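Local coordinates for protein glutathione-specific gamma-glutamylcyclotransferase (Saccharomyces cerevisiae S288c, PDB 5HWK) that breaks glutathione down into 5-oxo-L-proline and the dipeptide Cys-Gly, leaving other gamma-glutamyl peptides alone, at residues 15-20 and 25-30; 128-131 and 137-140; 195-200 and 222-227; 63-66 and 71-74. All coordinates share one frame; numbering follows the deposited sequence.

Contact 1 of 4, residues 15-20 and 25-30; sequences SLIYKP and THRIPA. With BEZ (benzoic acid), chain C.
Ile17 and Arg27 carry this contact between the short, weakly bonded helix 15-18 and strand 26-33. With CG anti to the backbone N (chi1 177°) and the chain extended from CG to NE, Arg27 takes its guanidinium across to the helix, where NH2 donates to Ile17 O at 2.8 Å with a fairly straight N-H...O angle of 162°. The oxygen lies near the guanidinium plane, at its edge, while the donor is tilted 34° from the carbonyl plane. The Ile17 and Arg27 side chains cross at about a right angle, with methyl CG2 of Ile17 3.5 Å from Arg27 NH2. Tyr97 OH binds both Arg27 NE and Leu16 O, a second tie between the same two parts.

The tightly packed side is that of Ile17, buried against helix 193-205. On the looser side Arg27 stays partly exposed and brings a single guanidinium nitrogen against it. A leucine in place of Arg27 would probably leave Ile17 O without this donor and Tyr97 OH without one of its two partners here.

At the N-terminal end of the helix, Leu16 N donates to benzoic acid O1 at 2.9 Å, and Leu16 CD1 packs 3.6 Å from the carboxyl carbon C. With Tyr13 N and Gly14 N also bonded to the ligand, the chemistry is that of a carboxyl group, probably ionised, held by backbone amides, consistent with the substrate site inferred here by similarity.

Contact 2 of 4, residues 128-131 and 137-140; sequences LETN and ELGE
Over one face of the flat peptide group joining Leu128 to Glu129 sits a methyl of Leu138. Its CD2 stands above the peptide plane, displaced to the side of the carbonyl oxygen and the next alpha carbon, 3.8 Å from Leu128 O and 4.0 Å from Glu129 CA. No atom of 137-140 reaches the other face. The carboxylate of Glu129, the other flat group on this strand end, takes no part in the contact and is engaged through OE1 with His33 NE2.

Thr130 meets the same leucine with its methyl. CG2 lies between the backbone N and the carbonyl carbon, which brings it 3.7 Å from Leu138 CD2 and 3.8 Å from Leu138 CB, the two side chains sliding past each other in opposite directions. That torsion (chi1 -171°) turns OG1 the other way, to Pro29 O on the neighbouring strand. At the other end Leu128 CB is 4.4 Å from Leu138 CD1, a looser approach, and its side chain also packs on Ile32.

The geometry is that of a helix docked on the end of a strand. Strand 119-129 runs out at Glu129, the chain turns, and helix 135-144 lays a single leucine back over the strand's last residues before the chain returns as strands 147-148 and 154-163 of the same sheet. With no hydrogen bond across it, the contact rests on dispersion between methyls and the peptide face, while the polar end of Thr130 is bonded to the backbone of strand 26-33.

Contact 3 of 4, residues 195-200 and 222-227; sequences EYLAKL and TALLET
Leu197 carries nearly all of the contact between 195-200 and 222-227, against Leu224 and Leu225 of helix 219-232. Taken in order, the segment begins with Glu195, whose carboxylate OE2 lies 3.8 Å from Lys199 NZ, a long salt bridge one turn on, and whose OE1 pairs with Arg47. Tyr196 turns to another side of the helix, its OH bonded to Ala57 N and its ring meeting Phe39. Then comes Leu197. With CG anti to the backbone N (chi1 176°), its CD2 reaches across to lie 4.0 Å from Leu225 CA, 4.0 Å from Leu225 CD1 and 4.2 Å from Leu224 CG, the Leu197 and Leu225 side chains crossing at an oblique angle. Leu200, one turn later, packs on Leu221 of the same partner helix.

In the facing helix Thr227 folds its hydroxyl back: OG1 donates to Ala223 O at 2.8 Å, while Thr227 N reaches that oxygen from the opposite face of its carbonyl plane.

Between 195-200 and 222-227 the contact is thus made by leucine carbons, with no hydrogen bond across it and with Phe39 of strand 35-40 touching both Leu197 and Leu224; the chemistry is that of a hydrophobic helix-helix seam.

Contact 4 of 4, residues 63-66 and 71-74; sequences EDII and FLKN
Ile65 and Phe71 lie closest in the backbone, 5.1 Å between Ile65 CA and Phe71 CA, but their side chains fill different hollows. With CG1 of Ile65 beside the backbone N (chi1 -68°), its methyl CG2 is anti to that nitrogen and projects into the hollow beside Leu72, 3.8 Å from Leu72 CA and 4.0 Å from Leu72 CD1. In return the beta carbon of Phe71 fits against the backbone of helix 62-65, 3.7 Å from Ile65 O and 3.9 Å from Ile65 CA. The ring follows behind it: Ile65 CA stands at its edge, near the ring plane, whereas Asp64 O approaches obliquely, 3.8 Å from Phe71 CD2.

These pieces belong to two consecutive short helices, 62-65 and 69-78, which the chain enters from strand 54-61 and which are separated by a brief turn, so the contact packs the end of helix 62-65 against the start of helix 69-78. No hydrogen bond crosses it. Further out, Leu72 CD1 also nears Ile66 CG2, at 4.5 Å, at the solvent side, where Ile66 is exposed; both isoleucine CG2 methyls approach the end of Leu72 from the side of 63-66.

On the buried side the ring of Phe71 continues into the core. It meets Trp40 with planes at about 40° and packs on Ile165 and Pro173. Ile65 likewise leans on Ala36 and Leu90, while Asn74, a turn beyond Phe71, hydrogen-bonds Arg38 NE through OD1.

How the contacts relate
Contact 1 carries part of the ligand pocket and touches contacts 2 and 3: it holds Ser15 and Leu16 of the benzoic acid pocket, and Ser15 OG bonds Glu115, the probable proton acceptor, whose side chain is about 10 Å from that of Ile17. It shares the sheet with contact 2, where Pro29 O meets Thr130 OG1 at 2.6 Å and His26 ND1 meets Glu137 OE2 at 2.6 Å. Towards contact 3 the touch is apolar, with Ile17 CD1 3.8 Å from Leu200 CD1 and Tyr18 packed on Tyr196 and Lys199. Contact 4 stands apart, its nearest atoms about 9 Å from contact 3 and about 16 Å from contact 1, on the opposite side of the chain's centre from contact 1.

Contact 1 of 4, residues 15-20 and 25-30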
# COMPACT_ATOMS: atom_id res chain seq x y z
N SER A 15 -4.71 -5.18 -2.19
CA SER A 15 -5.66 -5.85 -3.06
C SER A 15 -6.54 -4.90 -3.84
O SER A 15 -7.11 -5.35 -4.82
CB SER A 15 -6.54 -6.86 -2.30
OG SER A 15 -7.34 -6.22 -1.34
N LEU A 16 -6.69 -3.63 -3.43
CA LEU A 16 -7.51 -2.75 -4.28
C LEU A 16 -6.85 -2.50 -5.62
O LEU A 16 -7.54 -2.05 -6.54
CB LEU A 16 -7.75 -1.39 -3.59
CG LEU A 16 -8.72 -1.42 -2.42
CD1 LEU A 16 -8.58 -0.11 -1.57
CD2 LEU A 16 -10.16 -1.61 -2.89
N ILE A 17 -5.54 -2.76 -5.76
CA ILE A 17 -4.90 -2.58 -7.06
C ILE A 17 -5.49 -3.52 -8.09
O ILE A 17 -5.81 -3.14 -9.22
CB ILE A 17 -3.37 -2.78 -6.95
CG1 ILE A 17 -2.75 -1.69 -6.11
CG2 ILE A 17 -2.78 -2.74 -8.35
CD1 ILE A 17 -1.24 -1.89 -5.83
N TYR A 18 -5.61 -4.80 -7.74
CA TYR A 18 -6.03 -5.79 -8.71
C TYR A 18 -7.45 -6.29 -8.52
O TYR A 18 -7.96 -7.00 -9.41
CB TYR A 18 -5.07 -6.98 -8.74
CG TYR A 18 -4.89 -7.61 -7.38
CD1 TYR A 18 -5.84 -8.49 -6.86
CD2 TYR A 18 -3.78 -7.31 -6.62
CE1 TYR A 18 -5.68 -9.09 -5.63
CE2 TYR A 18 -3.61 -7.92 -5.37
CZ TYR A 18 -4.58 -8.78 -4.90
OH TYR A 18 -4.44 -9.35 -3.67
N LYS A 19 -8.09 -5.95 -7.40
CA LYS A 19 -9.51 -6.24 -7.17
C LYS A 19 -10.10 -4.87 -6.86
O LYS A 19 -10.25 -4.49 -5.68
CB LYS A 19 -9.68 -7.23 -6.02
CG LYS A 19 -11.11 -7.63 -5.74
CD LYS A 19 -11.16 -8.87 -4.88
CE LYS A 19 -12.34 -8.87 -3.93
NZ LYS A 19 -12.13 -7.88 -2.84
N PRO A 20 -10.44 -4.10 -7.89
CA PRO A 20 -10.76 -2.68 -7.68
C PRO A 20 -12.08 -2.49 -6.96
O PRO A 20 -12.90 -3.41 -6.88
CB PRO A 20 -10.86 -2.14 -9.12
CG PRO A 20 -11.25 -3.35 -9.93
CD PRO A 20 -10.51 -4.49 -9.31
N THR A 25 -14.32 5.75 -11.72
CA THR A 25 -14.28 6.33 -13.07
C THR A 25 -12.89 6.76 -13.52
O THR A 25 -12.75 7.15 -14.70
CB THR A 25 -15.23 7.52 -13.21
OG1 THR A 25 -14.81 8.50 -12.28
CG2 THR A 25 -16.67 7.12 -12.92
N HIS A 26 -11.89 6.73 -12.65
CA HIS A 26 -10.48 6.85 -13.01
C HIS A 26 -9.70 5.84 -12.19
O HIS A 26 -10.03 5.58 -11.01
CB HIS A 26 -9.92 8.23 -12.64
CG HIS A 26 -10.60 9.37 -13.33
ND1 HIS A 26 -10.17 9.87 -14.54
CD2 HIS A 26 -11.70 10.07 -13.00
CE1 HIS A 26 -10.95 10.87 -14.90
NE2 HIS A 26 -11.90 11.01 -13.98
N ARG A 27 -8.63 5.32 -12.79
CA ARG A 27 -7.68 4.42 -12.11
C ARG A 27 -6.31 4.84 -12.62
O ARG A 27 -5.98 4.56 -13.78
CB ARG A 27 -7.96 2.95 -12.43
CG ARG A 27 -6.96 2.04 -11.80
CD ARG A 27 -7.21 0.56 -12.20
NE ARG A 27 -6.36 -0.39 -11.48
CZ ARG A 27 -5.15 -0.76 -11.89
NH1 ARG A 27 -4.66 -0.24 -13.02
NH2 ARG A 27 -4.45 -1.67 -11.20
N ILE A 28 -5.55 5.54 -11.80
CA ILE A 28 -4.29 6.15 -12.24
C ILE A 28 -3.14 5.43 -11.54
O ILE A 28 -3.07 5.47 -10.30
CB ILE A 28 -4.26 7.64 -11.87
CG1 ILE A 28 -5.44 8.40 -12.51
CG2 ILE A 28 -2.88 8.22 -12.21
CD1 ILE A 28 -5.48 9.84 -12.12
N PRO A 29 -2.21 4.80 -12.28
CA PRO A 29 -1.02 4.22 -11.64
C PRO A 29 -0.26 5.33 -10.95
O PRO A 29 -0.16 6.45 -11.47
CB PRO A 29 -0.22 3.67 -12.82
CG PRO A 29 -1.17 3.56 -13.93
CD PRO A 29 -2.18 4.63 -13.74
N ALA A 30 0.26 5.06 -9.77
CA ALA A 30 0.78 6.15 -8.97
C ALA A 30 2.03 5.75 -8.23
O ALA A 30 2.09 4.67 -7.62
CB ALA A 30 -0.24 6.62 -7.93
C BEZ C . -5.45 -1.38 -0.45
O1 BEZ C . -5.31 -1.96 -1.49
O2 BEZ C . -5.04 -0.22 -0.39
C1 BEZ C . -6.03 -2.08 0.75
C2 BEZ C . -5.93 -1.44 1.97
C3 BEZ C . -6.39 -2.07 3.13
C4 BEZ C . -7.03 -3.30 3.05
C5 BEZ C . -7.15 -3.91 1.81
C6 BEZ C . -6.66 -3.33 0.65

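Contact 2 of 4, residues 128-131 and 137-140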
# COMPACT_ATOMS: atom_id res chain seq x y z
N LEU A 128 1.68 12.62 -5.48
CA LEU A 128 1.64 11.51 -6.41
C LEU A 128 2.38 11.87 -7.69
O LEU A 128 2.38 13.03 -8.12
CB LEU A 128 0.21 11.19 -6.79
CG LEU A 128 -0.70 10.78 -5.64
CD1 LEU A 128 -2.09 10.49 -6.14
CD2 LEU A 128 -0.13 9.56 -4.91
N GLU A 129 2.98 10.86 -8.31
CA GLU A 129 3.47 10.97 -9.67
C GLU A 129 2.92 9.79 -10.46
O GLU A 129 2.55 8.76 -9.88
CB GLU A 129 5.00 10.90 -9.77
CG GLU A 129 5.79 11.94 -8.99
CD GLU A 129 7.24 11.51 -8.84
OE1 GLU A 129 7.56 10.76 -7.88
OE2 GLU A 129 8.06 11.91 -9.69
N THR A 130 2.91 9.92 -11.78
CA THR A 130 2.42 8.87 -12.64
C THR A 130 3.24 8.83 -13.93
O THR A 130 4.17 9.61 -14.13
CB THR A 130 0.92 9.01 -12.89
OG1 THR A 130 0.44 7.84 -13.56
CG2 THR A 130 0.65 10.23 -13.73
N ASN A 131 2.87 7.91 -14.82
CA ASN A 131 3.60 7.76 -16.07
C ASN A 131 3.14 8.80 -17.09
O ASN A 131 2.20 9.57 -16.87
CB ASN A 131 3.50 6.33 -16.62
CG ASN A 131 2.06 5.86 -16.81
OD1 ASN A 131 1.15 6.64 -17.09
ND2 ASN A 131 1.85 4.55 -16.66
N GLU A 137 -4.12 13.30 -17.03
CA GLU A 137 -5.21 12.90 -16.15
C GLU A 137 -4.89 13.23 -14.69
O GLU A 137 -5.73 13.78 -13.96
CB GLU A 137 -5.46 11.40 -16.33
CG GLU A 137 -6.67 10.88 -15.61
CD GLU A 137 -6.87 9.40 -15.84
OE1 GLU A 137 -6.00 8.76 -16.48
OE2 GLU A 137 -7.89 8.86 -15.37
N LEU A 138 -3.68 12.91 -14.24
CA LEU A 138 -3.31 13.28 -12.87
C LEU A 138 -3.33 14.80 -12.71
O LEU A 138 -3.80 15.32 -11.69
CB LEU A 138 -1.94 12.70 -12.53
CG LEU A 138 -1.43 13.11 -11.15
CD1 LEU A 138 -2.35 12.60 -10.06
CD2 LEU A 138 -0.03 12.52 -10.97
N GLY A 139 -2.84 15.53 -13.71
CA GLY A 139 -2.83 16.98 -13.61
C GLY A 139 -4.22 17.56 -13.44
O GLY A 139 -4.42 18.49 -12.66
N GLU A 140 -5.20 17.00 -14.16
CA GLU A 140 -6.58 17.45 -14.01
C GLU A 140 -7.12 17.14 -12.62
O GLU A 140 -7.81 17.97 -12.02
CB GLU A 140 -7.47 16.82 -15.08
CG GLU A 140 -8.94 17.22 -14.95

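Contact 3 of 4, residues 195-200 and 222-227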
# COMPACT_ATOMS: atom_id res chain seq x y z
N GLU A 195 -0.19 -16.65 -2.75
CA GLU A 195 -0.99 -16.11 -3.86
C GLU A 195 -1.23 -14.60 -3.66
O GLU A 195 -1.20 -13.84 -4.64
CB GLU A 195 -2.34 -16.81 -3.95
CG GLU A 195 -3.14 -16.34 -5.13
CD GLU A 195 -4.63 -16.77 -5.12
OE1 GLU A 195 -5.23 -17.00 -4.03
OE2 GLU A 195 -5.22 -16.80 -6.22
N TYR A 196 -1.56 -14.16 -2.44
CA TYR A 196 -1.73 -12.73 -2.21
C TYR A 196 -0.47 -11.95 -2.60
O TYR A 196 -0.55 -10.92 -3.30
CB TYR A 196 -2.05 -12.51 -0.75
CG TYR A 196 -2.14 -11.09 -0.29
CD1 TYR A 196 -1.01 -10.41 0.16
CD2 TYR A 196 -3.38 -10.43 -0.27
CE1 TYR A 196 -1.09 -9.10 0.61
CE2 TYR A 196 -3.48 -9.10 0.19
CZ TYR A 196 -2.33 -8.43 0.59
OH TYR A 196 -2.42 -7.15 1.10
N LEU A 197 0.71 -12.42 -2.19
CA LEU A 197 1.94 -11.73 -2.58
C LEU A 197 2.14 -11.76 -4.08
O LEU A 197 2.53 -10.76 -4.70
CB LEU A 197 3.14 -12.37 -1.88
CG LEU A 197 4.54 -11.90 -2.18
CD1 LEU A 197 4.68 -10.39 -1.99
CD2 LEU A 197 5.54 -12.63 -1.28
N ALA A 198 1.92 -12.92 -4.71
CA ALA A 198 2.12 -13.05 -6.14
C ALA A 198 1.15 -12.16 -6.92
O ALA A 198 1.51 -11.64 -8.01
CB ALA A 198 1.92 -14.53 -6.55
N LYS A 199 -0.09 -12.04 -6.44
CA LYS A 199 -1.02 -11.17 -7.17
C LYS A 199 -0.58 -9.73 -7.10
O LYS A 199 -0.74 -8.99 -8.07
CB LYS A 199 -2.44 -11.32 -6.63
CG LYS A 199 -3.14 -12.60 -7.12
CD LYS A 199 -4.55 -12.61 -6.62
CE LYS A 199 -5.40 -13.75 -7.11
NZ LYS A 199 -5.45 -13.82 -8.61
N LEU A 200 -0.04 -9.30 -5.95
CA LEU A 200 0.42 -7.90 -5.84
C LEU A 200 1.61 -7.68 -6.77
O LEU A 200 1.65 -6.71 -7.52
CB LEU A 200 0.81 -7.61 -4.38
CG LEU A 200 1.37 -6.19 -4.17
CD1 LEU A 200 0.39 -5.08 -4.68
CD2 LEU A 200 1.74 -6.00 -2.70
N THR A 222 10.55 -7.26 -3.71
CA THR A 222 11.41 -8.20 -4.43
C THR A 222 12.17 -9.13 -3.48
O THR A 222 12.25 -10.33 -3.72
CB THR A 222 12.40 -7.43 -5.28
OG1 THR A 222 11.66 -6.76 -6.30
CG2 THR A 222 13.34 -8.40 -5.97
N ALA A 223 12.70 -8.59 -2.38
CA ALA A 223 13.42 -9.41 -1.41
C ALA A 223 12.45 -10.35 -0.70
O ALA A 223 12.75 -11.52 -0.47
CB ALA A 223 14.13 -8.53 -0.40
N LEU A 224 11.26 -9.85 -0.39
CA LEU A 224 10.25 -10.68 0.27
C LEU A 224 9.86 -11.88 -0.61
O LEU A 224 9.85 -13.04 -0.16
CB LEU A 224 9.04 -9.81 0.62
CG LEU A 224 7.97 -10.58 1.42
CD1 LEU A 224 8.48 -11.11 2.78
CD2 LEU A 224 6.77 -9.66 1.60
N LEU A 225 9.59 -11.63 -1.90
CA LEU A 225 9.20 -12.72 -2.78
C LEU A 225 10.36 -13.69 -2.98
O LEU A 225 10.14 -14.89 -2.99
CB LEU A 225 8.70 -12.16 -4.12
CG LEU A 225 8.19 -13.18 -5.17
CD1 LEU A 225 7.13 -14.14 -4.60
CD2 LEU A 225 7.65 -12.48 -6.42
N GLU A 226 11.59 -13.18 -3.14
CA GLU A 226 12.74 -14.08 -3.30
C GLU A 226 12.89 -14.98 -2.09
O GLU A 226 13.16 -16.18 -2.22
CB GLU A 226 14.02 -13.28 -3.51
CG GLU A 226 14.15 -12.64 -4.89
N THR A 227 12.66 -14.43 -0.90
CA THR A 227 12.83 -15.21 0.31
C THR A 227 11.70 -16.23 0.48
O THR A 227 11.96 -17.37 0.86
CB THR A 227 12.92 -14.29 1.51
OG1 THR A 227 13.95 -13.33 1.27
CG2 THR A 227 13.26 -15.09 2.77

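Contact 4 of 4, residues 63-66 and 71-74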
# COMPACT_ATOMS: atom_id res chain seq x y z
N GLU A 63 6.14 9.91 9.20
CA GLU A 63 6.22 10.41 10.57
C GLU A 63 6.28 9.27 11.59
O GLU A 63 6.86 9.43 12.67
CB GLU A 63 5.07 11.36 10.87
N ASP A 64 5.74 8.10 11.25
CA ASP A 64 5.89 6.96 12.15
C ASP A 64 7.24 6.28 11.95
O ASP A 64 7.82 5.76 12.92
CB ASP A 64 4.79 5.94 11.89
CG ASP A 64 3.48 6.35 12.51
OD1 ASP A 64 3.50 7.31 13.31
OD2 ASP A 64 2.44 5.75 12.20
N ILE A 65 7.73 6.25 10.72
CA ILE A 65 9.01 5.60 10.43
C ILE A 65 10.14 6.27 11.19
O ILE A 65 10.98 5.61 11.81
CB ILE A 65 9.27 5.59 8.92
CG1 ILE A 65 8.28 4.67 8.20
CG2 ILE A 65 10.70 5.19 8.64
CD1 ILE A 65 8.23 4.88 6.76
N ILE A 66 10.19 7.60 11.15
CA ILE A 66 11.32 8.30 11.75
C ILE A 66 11.30 8.23 13.27
O ILE A 66 12.32 8.49 13.91
CB ILE A 66 11.46 9.76 11.24
CG1 ILE A 66 10.22 10.57 11.62
CG2 ILE A 66 11.70 9.77 9.73
CD1 ILE A 66 10.39 12.08 11.40
N PHE A 71 12.13 0.87 12.49
CA PHE A 71 11.43 1.17 11.24
C PHE A 71 12.36 1.91 10.28
O PHE A 71 12.40 1.60 9.07
CB PHE A 71 10.18 2.03 11.45
CG PHE A 71 9.03 1.35 12.15
CD1 PHE A 71 9.10 0.05 12.58
CD2 PHE A 71 7.87 2.05 12.36
CE1 PHE A 71 8.03 -0.53 13.23
CE2 PHE A 71 6.78 1.46 13.01
CZ PHE A 71 6.87 0.16 13.42
N LEU A 72 13.11 2.90 10.79
CA LEU A 72 13.95 3.71 9.92
C LEU A 72 15.07 2.87 9.30
O LEU A 72 15.35 2.98 8.09
CB LEU A 72 14.51 4.90 10.72
CG LEU A 72 15.29 5.95 9.93
CD1 LEU A 72 14.54 6.47 8.72
CD2 LEU A 72 15.68 7.13 10.84
N LYS A 73 15.71 2.01 10.09
CA LYS A 73 16.73 1.16 9.50
C LYS A 73 16.16 0.22 8.45
O LYS A 73 16.79 -0.03 7.42
CB LYS A 73 17.44 0.37 10.59
CG LYS A 73 18.47 1.27 11.24
CD LYS A 73 19.16 0.59 12.40
CE LYS A 73 20.15 1.56 13.06
NZ LYS A 73 21.37 1.80 12.23
N ASN A 74 14.94 -0.27 8.67
CA ASN A 74 14.34 -1.20 7.72
C ASN A 74 13.98 -0.47 6.42
O ASN A 74 14.20 -0.99 5.32
CB ASN A 74 13.11 -1.83 8.35
CG ASN A 74 12.39 -2.69 7.40
OD1 ASN A 74 11.69 -2.19 6.51
ND2 ASN A 74 12.55 -3.99 7.53